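Local coordinates for protein flagellin B1 (PDB 5YA6) that probably assembles with further copies of itself into the archaellum filament that drives archaeal swimming, and binds a calcium ion in its beta-rich domain, at residues Val99-Asp104 against Gly115-Leu120; Ile36-Gly41 against Gly110-Gly115; Ser66-Ala71 against Tyr95-Ile100. All blocks are in the same frame, centred on the assembly; numbering follows the deposited sequence. Where two conformers were deposited one is given.

Contact 1 of 3, residues Val99-Asp104 against Gly115-Leu120; sequences VIQDAD and GDIAVL. With CA (calcium ion), chain D.
The carbonyl oxygen of I117 is gripped by two consecutive amides, I100 N at 2.9 Å and Q101 N at 3.0 Å. The Q101 amide lies in the carbonyl plane on a lone pair, while that of I100 comes in tilted from it. Q101 O pays the bond back to I117 N. I100 and Q101 thus both face I117: a classic beta bulge between antiparallel chains. The kink leaves I100 leaning over the partner strand, its CB on I117 CG2 and its CD1 on V119 CG1, 3.8 Å away. Q101 sets off with CG anti to the backbone N (chi1 173°) and stays extended, which carries its amide past the methyl end of I117 to G115. There NE2 reaches G115 O at 2.8 Å, nearly head-on to the carbonyl; OE1 bonds to H173 in the C-terminal histidine run, probably a tag. Beyond the bulge the two chains leave the sheet pairing, still side by side, and build a calcium site. D116 clasps the ion with both carboxylate oxygens, each at 2.4 Å, whereas D102 and D104 give OD1 alone, D102 OD1 standing 2.3 Å from the metal. The D102 and D116 carboxylates are turned 67° apart, the ion probably offsetting their repulsion. L107 N holds D102 OD2. With S106, N113 and a water, these groups make a seven-coordinate, oxygen-only shell, a geometry typical of calcium sites in proteins.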
ATOM      1  N   VAL B  99      13.005 -20.279   0.113  1.00 13.59           N
ATOM      2  CA  VAL B  99      14.374 -19.907  -0.068  1.00 14.77           C
ATOM      3  C   VAL B  99      14.735 -19.760  -1.565  1.00 15.49           C
ATOM      4  O   VAL B  99      14.489 -20.682  -2.371  1.00 17.15           O
ATOM      5  CB  VAL B  99      15.311 -20.923   0.624  1.00 15.99           C
ATOM      6  CG1 VAL B  99      16.781 -20.578   0.372  1.00 17.29           C
ATOM      7  CG2 VAL B  99      14.934 -21.065   2.090  1.00 17.19           C
ATOM      8  N   ILE B 100      15.295 -18.627  -1.970  1.00 16.44           N
ATOM      9  CA  ILE B 100      15.752 -18.399  -3.347  1.00 16.91           C
ATOM     10  C   ILE B 100      17.275 -18.380  -3.412  1.00 19.34           C
ATOM     11  O   ILE B 100      17.902 -18.966  -4.333  1.00 20.15           O
ATOM     12  CB  ILE B 100      15.136 -17.095  -3.951  1.00 16.87           C
ATOM     13  CG1 ILE B 100      13.598 -17.230  -3.970  1.00 17.70           C
ATOM     14  CG2 ILE B 100      15.666 -16.846  -5.351  1.00 18.17           C
ATOM     15  CD1 ILE B 100      12.977 -18.364  -4.795  1.00 17.40           C
ATOM     16  N   GLN B 101      17.905 -17.737  -2.449  1.00 18.70           N
ATOM     17  CA  GLN B 101      19.345 -17.684  -2.390  1.00 19.05           C
ATOM     18  C   GLN B 101      19.735 -17.533  -0.907  1.00 19.17           C
ATOM     19  O   GLN B 101      19.157 -16.725  -0.192  1.00 17.52           O
ATOM     20  CB  GLN B 101      19.708 -16.527  -3.249  1.00 24.03           C
ATOM     21  CG  GLN B 101      21.124 -16.108  -3.263  1.00 26.93           C
ATOM     22  CD  GLN B 101      21.301 -15.062  -4.344  1.00 27.79           C
ATOM     23  OE1 GLN B 101      21.062 -15.335  -5.535  1.00 28.77           O
ATOM     24  NE2 GLN B 101      21.646 -13.843  -3.940  1.00 29.28           N
ATOM     25  N   ASP B 102      20.611 -18.390  -0.396  1.00 17.01           N
ATOM     26  CA  ASP B 102      20.960 -18.317   1.008  1.00 16.72           C
ATOM     27  C   ASP B 102      22.273 -19.106   1.251  1.00 18.17           C
ATOM     28  O   ASP B 102      22.202 -20.249   1.585  1.00 20.19           O
ATOM     29  CB  ASP B 102      19.806 -18.887   1.818  1.00 16.04           C
ATOM     30  CG  ASP B 102      20.058 -18.896   3.294  1.00 15.11           C
ATOM     31  OD1 ASP B 102      20.990 -18.196   3.782  1.00 15.62           O
ATOM     32  OD2 ASP B 102      19.277 -19.541   3.938  1.00 16.62           O
ATOM     33  N   ALA B 103      23.418 -18.434   1.133  1.00 21.43           N
ATOM     34  CA  ALA B 103      24.768 -19.127   1.196  1.00 19.56           C
ATOM     35  C   ALA B 103      24.990 -19.846   2.517  1.00 24.06           C
ATOM     36  O   ALA B 103      25.449 -21.018   2.551  1.00 24.63           O
ATOM     37  CB  ALA B 103      25.880 -18.092   0.977  1.00 20.95           C
ATOM     38  N   ASP B 104      24.638 -19.169   3.611  1.00 22.38           N
ATOM     39  CA  ASP B 104      24.858 -19.710   4.930  1.00 22.25           C
ATOM     40  C   ASP B 104      23.707 -20.517   5.548  1.00 21.15           C
ATOM     41  O   ASP B 104      23.832 -20.971   6.682  1.00 22.75           O
ATOM     42  CB  ASP B 104      25.355 -18.594   5.882  1.00 22.38           C
ATOM     43  CG  ASP B 104      24.256 -17.700   6.394  1.00 22.98           C
ATOM     44  OD1 ASP B 104      23.147 -17.773   5.849  1.00 18.93           O
ATOM     45  OD2 ASP B 104      24.487 -16.937   7.367  1.00 24.06           O
ATOM     46  N   GLY B 115      22.926 -10.785   1.251  1.00 20.27           N
ATOM     47  CA  GLY B 115      22.914 -11.505   0.003  1.00 21.07           C
ATOM     48  C   GLY B 115      21.685 -12.396  -0.221  1.00 20.46           C
ATOM     49  O   GLY B 115      21.471 -12.887  -1.344  1.00 21.08           O
ATOM     50  N   ASP B 116      20.903 -12.640   0.815  1.00 16.25           N
ATOM     51  CA  ASP B 116      19.824 -13.624   0.736  1.00 14.56           C
ATOM     52  C   ASP B 116      18.699 -13.129  -0.122  1.00 15.82           C
ATOM     53  O   ASP B 116      18.445 -11.925  -0.144  1.00 15.91           O
ATOM     54  CB  ASP B 116      19.233 -13.969   2.105  1.00 15.63           C
ATOM     55  CG  ASP B 116      20.147 -14.810   2.995  1.00 15.24           C
ATOM     56  OD1 ASP B 116      21.251 -15.276   2.567  1.00 16.90           O
ATOM     57  OD2 ASP B 116      19.711 -15.017   4.134  1.00 14.20           O
ATOM     58  N   ILE B 117      17.996 -14.061  -0.761  1.00 14.59           N
ATOM     59  CA  ILE B 117      16.737 -13.753  -1.427  1.00 14.11           C
ATOM     60  C   ILE B 117      15.718 -14.755  -0.901  1.00 13.24           C
ATOM     61  O   ILE B 117      15.942 -15.970  -0.930  1.00 14.03           O
ATOM     62  CB  ILE B 117      16.785 -13.787  -2.980  1.00 15.20           C
ATOM     63  CG1 ILE B 117      17.870 -12.850  -3.485  1.00 16.94           C
ATOM     64  CG2 ILE B 117      15.417 -13.428  -3.587  1.00 16.53           C
ATOM     65  CD1 ILE B 117      18.118 -13.034  -4.993  1.00 19.44           C
ATOM     66  N   ALA B 118      14.570 -14.234  -0.467  1.00 12.63           N
ATOM     67  CA  ALA B 118      13.465 -15.060  -0.070  1.00 11.52           C
ATOM     68  C   ALA B 118      12.267 -14.719  -0.936  1.00 11.79           C
ATOM     69  O   ALA B 118      12.177 -13.620  -1.466  1.00 12.80           O
ATOM     70  CB  ALA B 118      13.103 -14.865   1.381  1.00 12.87           C
ATOM     71  N   VAL B 119      11.309 -15.637  -1.037  1.00 10.98           N
ATOM     72  CA  VAL B 119      10.045 -15.324  -1.715  1.00 12.62           C
ATOM     73  C   VAL B 119       8.917 -15.568  -0.740  1.00 11.47           C
ATOM     74  O   VAL B 119       8.948 -16.531   0.048  1.00 12.68           O
ATOM     75  CB  VAL B 119       9.914 -16.130  -3.040  1.00 12.97           C
ATOM     76  CG1 VAL B 119       9.887 -17.632  -2.769  1.00 14.19           C
ATOM     77  CG2 VAL B 119       8.696 -15.687  -3.816  1.00 14.00           C
ATOM     78  N   LEU B 120       7.909 -14.687  -0.700  1.00 11.40           N
ATOM     79  CA  LEU B 120       6.726 -14.884   0.145  1.00 11.23           C
ATOM     80  C   LEU B 120       5.709 -15.460  -0.790  1.00 11.47           C
ATOM     81  O   LEU B 120       5.288 -14.823  -1.746  1.00 11.08           O
ATOM     82  CB  LEU B 120       6.251 -13.553   0.753  1.00 11.96           C
ATOM     83  CG  LEU B 120       7.374 -12.718   1.374  1.00 12.29           C
ATOM     84  CD1 LEU B 120       6.722 -11.446   1.932  1.00 12.55           C
ATOM     85  CD2 LEU B 120       8.144 -13.445   2.485  1.00 12.75           C
TER
HETATM   86 CA    CA D 301      21.709 -16.250   4.689  1.00 17.45          CA
HETATM   87  O   HOH W   1      23.208 -15.516   0.770  1.00 24.96           O
HETATM   88  O   HOH W   2      23.892 -16.152   3.586  1.00 18.74           O

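Contact 2 of 3, residues Ile36-Gly41 against Gly110-Gly115; sequences ITPNAG and GVINKG. With CA (calcium ion), chain D.
P38 lays the CG–CD side of its ring over the outer arm of I112, the two side chains meeting at a slant. The nearest carbons are P38 CD and I112 CD1, 3.8 Å apart, and P38 CG sits almost as close to I112 CG1. The arm gets there because I112 CG1 stands anti to the backbone N (chi1 -161°) and the chain runs on straight through CD1 (chi2 173°), so the methyl is carried forward to the strand end at 36-38. That same CD1 also meets I36 CG2 at 4.2 Å, here with the side chains crossing at about a right angle, and it lies close to I36 O as well. One methyl thus touches both I36 and P38. The ring also meets a polar atom: P38 CG rests 3.6 Å from N113 O, a van der Waals contact. N113 turns its side chain off to calcium, which its OD1 binds at 2.4 Å; D102, D104, S106 and D116 supply the other protein ligands. The short stretch that packs on the proline, through the I112 side chain and N113 O, therefore also delivers a ligand to the metal. T37 takes part from the flank, its OG1 hydrogen-bonded to D116 O just past G115. Around the contact, I112 also touches L13 of strand 13-23, strand 111-112 pairs with strand 45-46, and strand 28-38 runs between strands 13-23 and 117-123 in the large sheet.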
ATOM      1  N   ILE B  36      11.959 -10.744  -1.850  1.00 10.55           N
ATOM      2  CA  ILE B  36      12.511  -9.911  -0.769  0.50 11.98           C
ATOM      3  C   ILE B  36      14.036 -10.134  -0.607  1.00 11.63           C
ATOM      4  O   ILE B  36      14.495 -11.262  -0.685  1.00 12.53           O
ATOM      5  CB  ILE B  36      11.836 -10.290   0.557  0.50 11.59           C
ATOM      6  CG1 ILE B  36      10.309 -10.030   0.479  0.50 12.47           C
ATOM      7  CG2 ILE B  36      12.518  -9.610   1.722  0.50 12.03           C
ATOM      8  CD1 ILE B  36       9.945  -8.553   0.378  0.50 12.34           C
ATOM      9  N   THR B  37      14.791  -9.072  -0.371  1.00 12.35           N
ATOM     10  CA  THR B  37      16.201  -9.141  -0.042  1.00 13.37           C
ATOM     11  C   THR B  37      16.495  -8.033   0.974  1.00 13.79           C
ATOM     12  O   THR B  37      15.812  -7.013   0.982  1.00 14.00           O
ATOM     13  CB  THR B  37      17.116  -9.019  -1.289  1.00 14.60           C
ATOM     14  OG1 THR B  37      18.465  -9.452  -0.996  1.00 15.37           O
ATOM     15  CG2 THR B  37      17.172  -7.607  -1.785  1.00 13.65           C
ATOM     16  N   PRO B  38      17.494  -8.208   1.820  1.00 12.81           N
ATOM     17  CA  PRO B  38      17.825  -7.089   2.739  1.00 14.39           C
ATOM     18  C   PRO B  38      18.325  -5.836   1.998  1.00 14.51           C
ATOM     19  O   PRO B  38      18.973  -5.943   0.966  1.00 15.93           O
ATOM     20  CB  PRO B  38      18.908  -7.659   3.644  1.00 13.95           C
ATOM     21  CG  PRO B  38      18.704  -9.164   3.583  1.00 15.19           C
ATOM     22  CD  PRO B  38      18.262  -9.402   2.146  1.00 13.29           C
ATOM     23  N   ASN B  39      18.064  -4.680   2.591  1.00 14.73           N
ATOM     24  CA  ASN B  39      18.730  -3.437   2.161  1.00 17.10           C
ATOM     25  C   ASN B  39      20.262  -3.644   2.217  1.00 17.58           C
ATOM     26  O   ASN B  39      20.762  -4.252   3.119  1.00 18.42           O
ATOM     27  CB  ASN B  39      18.264  -2.255   3.021  1.00 16.92           C
ATOM     28  CG  ASN B  39      16.771  -1.933   2.857  1.00 17.86           C
ATOM     29  OD1 ASN B  39      16.169  -2.264   1.832  1.00 18.81           O
ATOM     30  ND2 ASN B  39      16.174  -1.307   3.866  1.00 19.61           N
ATOM     31  N   ALA B  40      20.991  -3.133   1.230  1.00 19.94           N
ATOM     32  CA  ALA B  40      22.494  -3.156   1.315  1.00 21.07           C
ATOM     33  C   ALA B  40      22.971  -2.641   2.647  1.00 20.18           C
ATOM     34  O   ALA B  40      22.492  -1.608   3.105  1.00 20.08           O
ATOM     35  CB  ALA B  40      23.091  -2.316   0.187  1.00 22.16           C
ATOM     36  N   GLY B  41      23.836  -3.392   3.295  1.00 21.47           N
ATOM     37  CA  GLY B  41      24.370  -3.032   4.600  1.00 23.36           C
ATOM     38  C   GLY B  41      23.573  -3.339   5.837  1.00 21.93           C
ATOM     39  O   GLY B  41      23.981  -3.028   6.939  1.00 23.90           O
ATOM     40  N   GLY B 110      14.633 -18.978   9.737  1.00 17.26           N
ATOM     41  CA  GLY B 110      13.777 -17.768   9.674  1.00 17.41           C
ATOM     42  C   GLY B 110      14.558 -16.456   9.772  1.00 18.43           C
ATOM     43  O   GLY B 110      13.979 -15.436  10.192  1.00 18.57           O
ATOM     44  N   VAL B 111      15.841 -16.465   9.412  1.00 16.28           N
ATOM     45  CA  VAL B 111      16.722 -15.295   9.495  1.00 16.08           C
ATOM     46  C   VAL B 111      17.253 -14.982   8.107  1.00 13.28           C
ATOM     47  O   VAL B 111      17.878 -15.810   7.451  1.00 13.88           O
ATOM     48  CB  VAL B 111      17.919 -15.480  10.451  1.00 16.92           C
ATOM     49  CG1 VAL B 111      18.861 -14.269  10.343  1.00 19.42           C
ATOM     50  CG2 VAL B 111      17.457 -15.614  11.879  1.00 17.36           C
ATOM     51  N   ILE B 112      17.041 -13.730   7.673  1.00 13.27           N
ATOM     52  CA  ILE B 112      17.504 -13.257   6.344  1.00 12.88           C
ATOM     53  C   ILE B 112      18.720 -12.346   6.548  1.00 14.36           C
ATOM     54  O   ILE B 112      18.664 -11.464   7.391  1.00 14.65           O
ATOM     55  CB  ILE B 112      16.380 -12.553   5.504  1.00 13.09           C
ATOM     56  CG1 ILE B 112      16.712 -12.497   4.017  1.00 13.23           C
ATOM     57  CG2 ILE B 112      15.928 -11.219   6.104  1.00 13.25           C
ATOM     58  CD1 ILE B 112      15.617 -11.989   3.146  1.00 13.66           C
ATOM     59  N   ASN B 113      19.813 -12.654   5.860  1.00 15.48           N
ATOM     60  CA  ASN B 113      21.028 -11.860   6.004  1.00 16.46           C
ATOM     61  C   ASN B 113      21.665 -11.558   4.696  1.00 18.35           C
ATOM     62  O   ASN B 113      21.135 -11.820   3.669  1.00 16.99           O
ATOM     63  CB  ASN B 113      21.931 -12.445   7.084  1.00 17.78           C
ATOM     64  CG  ASN B 113      22.481 -13.798   6.755  1.00 18.57           C
ATOM     65  OD1 ASN B 113      22.452 -14.225   5.642  1.00 18.51           O
ATOM     66  ND2 ASN B 113      22.976 -14.496   7.767  1.00 20.90           N
ATOM     67  N   LYS B 114      22.771 -10.843   4.759  1.00 21.11           N
ATOM     68  CA  LYS B 114      23.360 -10.289   3.565  1.00 21.47           C
ATOM     69  C   LYS B 114      23.406 -11.266   2.379  1.00 21.03           C
ATOM     70  O   LYS B 114      23.942 -12.394   2.501  1.00 22.32           O
ATOM     71  CB  LYS B 114      24.795  -9.811   3.914  1.00 22.50           C
ATOM     72  CG  LYS B 114      25.538  -9.294   2.688  1.00 24.00           C
ATOM     73  CD  LYS B 114      26.913  -8.759   3.062  1.00 27.85           C
ATOM     74  CE  LYS B 114      27.684  -8.392   1.789  1.00 30.58           C
ATOM     75  NZ  LYS B 114      29.008  -7.796   2.094  1.00 35.57           N
ATOM     76  N   GLY B 115      22.926 -10.785   1.251  1.00 20.27           N
ATOM     77  CA  GLY B 115      22.914 -11.505   0.003  1.00 21.07           C
ATOM     78  C   GLY B 115      21.685 -12.396  -0.221  1.00 20.46           C
ATOM     79  O   GLY B 115      21.471 -12.887  -1.344  1.00 21.08           O
TER
HETATM   80 CA    CA D 301      21.709 -16.250   4.689  1.00 17.45          CA
HETATM   81  O   HOH W   2      23.892 -16.152   3.586  1.00 18.74           O

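Contact 3 of 3, residues Ser66-Ala71 against Tyr95-Ile100; sequences STVTTA and YVVGVI
S66 N starts the ladder, donating to Y95 O at 2.9 Å and lying nearly in line with that carbonyl. Next, T67 O receives V97 N at 2.8 Å, an almost straight bond (172° at the hydrogen) that lies in the carbonyl plane. V97 O turns the exchange round by taking T69 N, and T69 O closes it by accepting V99 N at 2.9 Å. T69 thus uses both N and O, toward V97 and V99, the regular parallel pattern. At the start the pairing is looser, S66 giving its N and T67 its O. The axes of strands 66-69 and 95-99 run 15° apart. V97 O also lies 3.1 Å from V68 CA, a CA-H...O contact, and T69 O has a similar one with G98 CA. T69 OG1 stands anti to the backbone N (chi1 177°) and accepts A71 N at 3.0 Å, an ST turn, while CG2 rests near V97 O. On the other face, V68 CG2 bridges V97 CG1 and V99 CG2, the latter at 3.9 Å. At the start of the pair Y95 has its own ties, OH to A50 O and its ring edge-to-face with F142. At the far end V99 O accepts from T72 OG1. The chemistry implies that cohesion here comes chiefly from backbone amides, with branched beta-carbon side chains filling in on both faces of the sheet.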
ATOM      1  N   SER B  66       3.955 -18.705   8.189  1.00 14.84           N
ATOM      2  CA  SER B  66       3.550 -20.107   8.423  1.00 15.91           C
ATOM      3  C   SER B  66       4.735 -20.998   8.586  1.00 16.33           C
ATOM      4  O   SER B  66       4.853 -21.707   9.619  1.00 20.24           O
ATOM      5  CB  SER B  66       2.720 -20.596   7.241  1.00 17.74           C
ATOM      6  OG  SER B  66       2.312 -21.933   7.480  1.00 21.30           O
ATOM      7  N   THR B  67       5.602 -21.060   7.584  1.00 13.43           N
ATOM      8  CA  THR B  67       6.824 -21.870   7.623  1.00 15.93           C
ATOM      9  C   THR B  67       7.808 -21.430   6.510  1.00 14.52           C
ATOM     10  O   THR B  67       7.495 -20.460   5.717  1.00 15.09           O
ATOM     11  CB  THR B  67       6.515 -23.387   7.541  1.00 16.00           C
ATOM     12  OG1 THR B  67       7.707 -24.121   7.825  1.00 16.72           O
ATOM     13  CG2 THR B  67       5.969 -23.729   6.111  1.00 15.07           C
ATOM     14  N   VAL B  68       8.933 -22.111   6.371  1.00 14.63           N
ATOM     15  CA  VAL B  68       9.924 -21.863   5.360  1.00 14.58           C
ATOM     16  C   VAL B  68      10.231 -23.188   4.618  1.00 16.18           C
ATOM     17  O   VAL B  68      10.157 -24.278   5.231  1.00 18.67           O
ATOM     18  CB  VAL B  68      11.215 -21.214   5.948  1.00 16.49           C
ATOM     19  CG1 VAL B  68      11.786 -22.034   7.103  1.00 16.66           C
ATOM     20  CG2 VAL B  68      12.283 -21.001   4.887  1.00 15.10           C
ATOM     21  N   THR B  69      10.546 -23.087   3.342  1.00 14.97           N
ATOM     22  CA  THR B  69      10.874 -24.283   2.506  1.00 15.50           C
ATOM     23  C   THR B  69      12.024 -23.970   1.602  1.00 16.26           C
ATOM     24  O   THR B  69      12.175 -22.852   1.092  1.00 15.55           O
ATOM     25  CB  THR B  69       9.706 -24.766   1.644  1.00 17.61           C
ATOM     26  OG1 THR B  69      10.155 -25.871   0.828  1.00 19.49           O
ATOM     27  CG2 THR B  69       9.162 -23.652   0.716  1.00 16.52           C
ATOM     28  N   THR B  70      12.912 -24.976   1.402  1.00 15.56           N
ATOM     29  CA  THR B  70      13.985 -24.842   0.465  1.00 16.36           C
ATOM     30  C   THR B  70      13.649 -25.508  -0.898  1.00 15.48           C
ATOM     31  O   THR B  70      14.448 -25.489  -1.785  1.00 17.58           O
ATOM     32  CB  THR B  70      15.198 -25.573   0.962  1.00 17.74           C
ATOM     33  OG1 THR B  70      14.741 -26.847   1.434  1.00 17.03           O
ATOM     34  CG2 THR B  70      15.909 -24.820   2.176  1.00 18.01           C
ATOM     35  N   ALA B  71      12.448 -25.989  -1.030  1.00 15.90           N
ATOM     36  CA  ALA B  71      11.970 -26.563  -2.307  1.00 17.69           C
ATOM     37  C   ALA B  71      11.950 -25.591  -3.491  1.00 18.85           C
ATOM     38  O   ALA B  71      11.927 -26.026  -4.655  1.00 18.48           O
ATOM     39  CB  ALA B  71      10.570 -27.150  -2.101  1.00 16.69           C
ATOM     40  N   TYR B  95       1.470 -16.580   5.100  1.00 14.01           N
ATOM     41  CA  TYR B  95       2.380 -16.696   3.939  1.00 12.76           C
ATOM     42  C   TYR B  95       3.410 -17.792   4.228  1.00 13.29           C
ATOM     43  O   TYR B  95       3.744 -18.066   5.394  1.00 14.80           O
ATOM     44  CB  TYR B  95       3.125 -15.345   3.540  1.00 11.72           C
ATOM     45  CG  TYR B  95       3.975 -14.772   4.638  1.00 12.04           C
ATOM     46  CD1 TYR B  95       3.435 -13.923   5.574  1.00 11.74           C
ATOM     47  CD2 TYR B  95       5.303 -15.131   4.781  1.00 11.91           C
ATOM     48  CE1 TYR B  95       4.188 -13.430   6.614  1.00 11.36           C
ATOM     49  CE2 TYR B  95       6.077 -14.655   5.799  1.00 12.97           C
ATOM     50  CZ  TYR B  95       5.512 -13.810   6.744  1.00 11.34           C
ATOM     51  OH  TYR B  95       6.312 -13.400   7.798  1.00 12.40           O
ATOM     52  N   VAL B  96       3.946 -18.392   3.176  1.00 11.79           N
ATOM     53  CA  VAL B  96       5.067 -19.311   3.300  1.00 12.11           C
ATOM     54  C   VAL B  96       6.340 -18.683   2.765  1.00 12.28           C
ATOM     55  O   VAL B  96       6.316 -18.041   1.693  1.00 12.04           O
ATOM     56  CB  VAL B  96       4.703 -20.628   2.546  1.00 12.91           C
ATOM     57  CG1 VAL B  96       5.900 -21.563   2.457  1.00 14.52           C
ATOM     58  CG2 VAL B  96       3.452 -21.230   3.178  1.00 14.10           C
ATOM     59  N   VAL B  97       7.451 -18.868   3.434  1.00 12.10           N
ATOM     60  CA  VAL B  97       8.683 -18.339   2.895  1.00 11.94           C
ATOM     61  C   VAL B  97       9.413 -19.393   2.079  1.00 13.14           C
ATOM     62  O   VAL B  97       9.647 -20.506   2.563  1.00 13.70           O
ATOM     63  CB  VAL B  97       9.618 -17.831   4.011  1.00 12.56           C
ATOM     64  CG1 VAL B  97      10.942 -17.333   3.463  1.00 12.53           C
ATOM     65  CG2 VAL B  97       8.907 -16.732   4.843  1.00 12.14           C
ATOM     66  N   GLY B  98       9.764 -19.059   0.854  1.00 11.97           N
ATOM     67  CA  GLY B  98      10.629 -19.941  -0.001  1.00 12.73           C
ATOM     68  C   GLY B  98      12.013 -19.380  -0.009  1.00 13.06           C
ATOM     69  O   GLY B  98      12.226 -18.171  -0.237  1.00 13.50           O
ATOM     70  N   VAL B  99      13.005 -20.279   0.113  1.00 13.59           N
ATOM     71  CA  VAL B  99      14.374 -19.907  -0.068  1.00 14.77           C
ATOM     72  C   VAL B  99      14.735 -19.760  -1.565  1.00 15.49           C
ATOM     73  O   VAL B  99      14.489 -20.682  -2.371  1.00 17.15           O
ATOM     74  CB  VAL B  99      15.311 -20.923   0.624  1.00 15.99           C
ATOM     75  CG1 VAL B  99      16.781 -20.578   0.372  1.00 17.29           C
ATOM     76  CG2 VAL B  99      14.934 -21.065   2.090  1.00 17.19           C
ATOM     77  N   ILE B 100      15.295 -18.627  -1.970  1.00 16.44           N
ATOM     78  CA  ILE B 100      15.752 -18.399  -3.347  1.00 16.91           C
ATOM     79  C   ILE B 100      17.275 -18.380  -3.412  1.00 19.34           C
ATOM     80  O   ILE B 100      17.902 -18.966  -4.333  1.00 20.15           O
ATOM     81  CB  ILE B 100      15.136 -17.095  -3.951  1.00 16.87           C
ATOM     82  CG1 ILE B 100      13.598 -17.230  -3.970  1.00 17.70           C
ATOM     83  CG2 ILE B 100      15.666 -16.846  -5.351  1.00 18.17           C
ATOM     84  CD1 ILE B 100      12.977 -18.364  -4.795  1.00 17.40           C
TER

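How the contacts relate
Following the chain from the N terminus, 36-41 comes first, then 66-71, 95-100 running on into 99-104, and finally 110-115 running on into 115-120. Contact 3 closes a loop between 66-71 and 95-100, and that whole loop falls within the longer one closed by contact 2. Contact 1 closes the short calcium loop and crosses contact 2, since their segments alternate; the two share G115, the ion and a water. Contact 1 begins where contact 3 ends, at V99 and I100. The probable bond G98 N to V119 O joins contacts 1 and 3, and strands 94-99, 117-123 and 28-38, which the contacts reach, lie side by side in one sheet.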